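Local coordinates for protein CDP-glucose 4,6-dehydratase (PDB 1WVG) that catalyses the NAD(+)-dependent dehydration of CDP-D-glucose to CDP-4-dehydro-6-deoxy-D-glucose, a step in the biosynthesis of CDP-3,6-dideoxy-D-mannose for the lipopolysaccharide O-antigen, at residues S75-K80 against K119-I124. Sequence-based numbering, arbitrary orientation.
Sequences SIAEFK and KQVGNI
Val121 meets Ile76 and Ala77 with both of its methyl groups. Its CG2 bridges the Ile76 methyl and the Ala77 backbone, 3.8 Å from Ile76 CG2, the tightest approach between the segments, and 4.0 Å from Ala77 N. Val121 CG1 reaches Ala77 CA at 4.0 Å. The valine torsion places the two methyls this way, with CG1 anti to the backbone N (chi1 -179°) and CG2 beside it. On the other helix, Ile76 offers its branch methyl rather than its longer arm: CG2 stands anti to the backbone N, while CG1 turns beside that nitrogen. Ile76 CG2 touches both the last residue of helix 100-121 and, more loosely, Ile124 CD1 beyond it at 4.3 Å, from two directions about at right angles. No hydrogen bond crosses the interface, and the 168 Å² buried between the segments comes mainly from apolar contacts. The backbones approach to 5.7 Å between Ala77 CA and Val121 CA, a close spacing consistent with the small side chain of Ala77. In the Rossmann fold these are the C-terminal ends of helices 69-79 and 100-121, which lead to the adjacent parallel strands 83-86 and 126-130. The first residue to leave helical backbone angles has positive phi in each case, Lys80 and Gly122 (phi 75°). In the last turn before Lys80, Ile76 O accepts from both Phe79 N and Lys80 N, at 3.0 and 2.8 Å. Farther out, Ile76 packs on Leu114 and Thr117 of helix 100-121 and on Phe13 of strand 11-15, while Gln120 OE1 accepts a hydrogen bond from Arg73 NH1, a polar link between the helices.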
loop_
_atom_site.group_PDB
_atom_site.type_symbol
_atom_site.label_atom_id
_atom_site.label_comp_id
_atom_site.label_asym_id
_atom_site.label_seq_id
_atom_site.Cartn_x
_atom_site.Cartn_y
_atom_site.Cartn_z
ATOM N N SER A 75 28.887 31.788 -4.280
ATOM C CA SER A 75 27.898 32.742 -3.812
ATOM C C SER A 75 27.556 32.397 -2.364
ATOM O O SER A 75 27.604 33.210 -1.441
ATOM C CB SER A 75 26.686 32.639 -4.731
ATOM O OG SER A 75 25.837 33.752 -4.621
ATOM N N ILE A 76 27.222 31.139 -2.150
ATOM C CA ILE A 76 26.894 30.700 -0.820
ATOM C C ILE A 76 28.076 30.912 0.145
ATOM O O ILE A 76 27.969 31.471 1.256
ATOM C CB ILE A 76 26.459 29.208 -0.870
ATOM C CG1 ILE A 76 25.254 28.958 -1.807
ATOM C CG2 ILE A 76 26.136 28.782 0.560
ATOM C CD1 ILE A 76 24.534 27.594 -1.687
ATOM N N ALA A 77 29.226 30.399 -0.288
ATOM C CA ALA A 77 30.477 30.461 0.476
ATOM C C ALA A 77 30.829 31.854 1.012
ATOM O O ALA A 77 31.186 32.045 2.172
ATOM C CB ALA A 77 31.610 29.944 -0.402
ATOM N N GLU A 78 30.709 32.833 0.134
ATOM C CA GLU A 78 31.053 34.187 0.473
ATOM C C GLU A 78 30.120 34.868 1.437
ATOM O O GLU A 78 30.527 35.856 2.061
ATOM C CB GLU A 78 31.197 35.043 -0.790
ATOM C CG GLU A 78 30.288 36.279 -0.729
ATOM C CD GLU A 78 30.081 36.948 -2.059
ATOM O OE1 GLU A 78 29.840 36.347 -3.102
ATOM O OE2 GLU A 78 30.171 38.254 -1.958
ATOM N N PHE A 79 28.879 34.360 1.533
ATOM C CA PHE A 79 27.846 34.949 2.397
ATOM C C PHE A 79 27.739 34.234 3.731
ATOM O O PHE A 79 27.339 34.799 4.766
ATOM C CB PHE A 79 26.492 34.917 1.625
ATOM C CG PHE A 79 25.271 35.564 2.262
ATOM C CD1 PHE A 79 25.232 36.937 2.507
ATOM C CD2 PHE A 79 24.129 34.812 2.549
ATOM C CE1 PHE A 79 24.109 37.548 3.062
ATOM C CE2 PHE A 79 23.000 35.404 3.114
ATOM C CZ PHE A 79 22.988 36.775 3.361
ATOM N N LYS A 80 28.074 32.945 3.683
ATOM C CA LYS A 80 27.993 32.134 4.872
ATOM C C LYS A 80 26.649 32.302 5.540
ATOM O O LYS A 80 26.580 32.752 6.659
ATOM C CB LYS A 80 29.066 32.436 5.903
ATOM C CG LYS A 80 30.369 32.970 5.321
ATOM C CD LYS A 80 31.055 33.980 6.246
ATOM C CE LYS A 80 31.102 35.411 5.701
ATOM N NZ LYS A 80 30.381 36.421 6.510
ATOM N N LYS A 119 26.532 21.223 1.581
ATOM C CA LYS A 119 27.419 20.255 2.214
ATOM C C LYS A 119 28.841 20.787 2.302
ATOM O O LYS A 119 29.466 20.822 3.357
ATOM C CB LYS A 119 27.378 18.933 1.477
ATOM C CG LYS A 119 28.352 17.884 2.019
ATOM C CD LYS A 119 28.556 16.681 1.086
ATOM C CE LYS A 119 30.010 16.322 0.771
ATOM N NZ LYS A 119 30.158 15.420 -0.394
ATOM N N GLN A 120 29.364 21.222 1.180
ATOM C CA GLN A 120 30.715 21.734 1.165
ATOM C C GLN A 120 30.897 23.014 2.000
ATOM O O GLN A 120 31.890 23.167 2.701
ATOM C CB GLN A 120 31.157 21.972 -0.270
ATOM C CG GLN A 120 31.098 20.694 -1.093
ATOM C CD GLN A 120 31.551 20.978 -2.519
ATOM O OE1 GLN A 120 32.023 22.074 -2.859
ATOM N NE2 GLN A 120 31.403 19.989 -3.372
ATOM N N VAL A 121 29.967 23.957 1.939
ATOM C CA VAL A 121 30.129 25.198 2.704
ATOM C C VAL A 121 30.087 25.032 4.227
ATOM O O VAL A 121 30.895 25.596 4.972
ATOM C CB VAL A 121 29.147 26.296 2.269
ATOM C CG1 VAL A 121 29.368 27.584 3.075
ATOM C CG2 VAL A 121 29.259 26.573 0.776
ATOM N N GLY A 122 29.127 24.280 4.717
ATOM C CA GLY A 122 29.035 24.097 6.154
ATOM C C GLY A 122 28.484 25.300 6.938
ATOM O O GLY A 122 28.363 26.417 6.434
ATOM N N ASN A 123 28.156 25.046 8.214
ATOM C CA ASN A 123 27.636 26.038 9.136
ATOM C C ASN A 123 26.277 26.525 8.801
ATOM O O ASN A 123 25.887 27.595 9.237
ATOM C CB ASN A 123 28.565 27.233 9.300
ATOM C CG ASN A 123 29.581 26.728 10.288
ATOM O OD1 ASN A 123 29.231 26.386 11.429
ATOM N ND2 ASN A 123 30.791 26.511 9.801
ATOM N N ILE A 124 25.607 25.749 7.979
ATOM C CA ILE A 124 24.263 26.085 7.600
ATOM C C ILE A 124 23.401 25.296 8.561
ATOM O O ILE A 124 23.521 24.087 8.744
ATOM C CB ILE A 124 23.984 25.749 6.129
ATOM C CG1 ILE A 124 24.726 26.754 5.253
ATOM C CG2 ILE A 124 22.472 25.758 5.837
ATOM C CD1 ILE A 124 25.162 26.221 3.892
#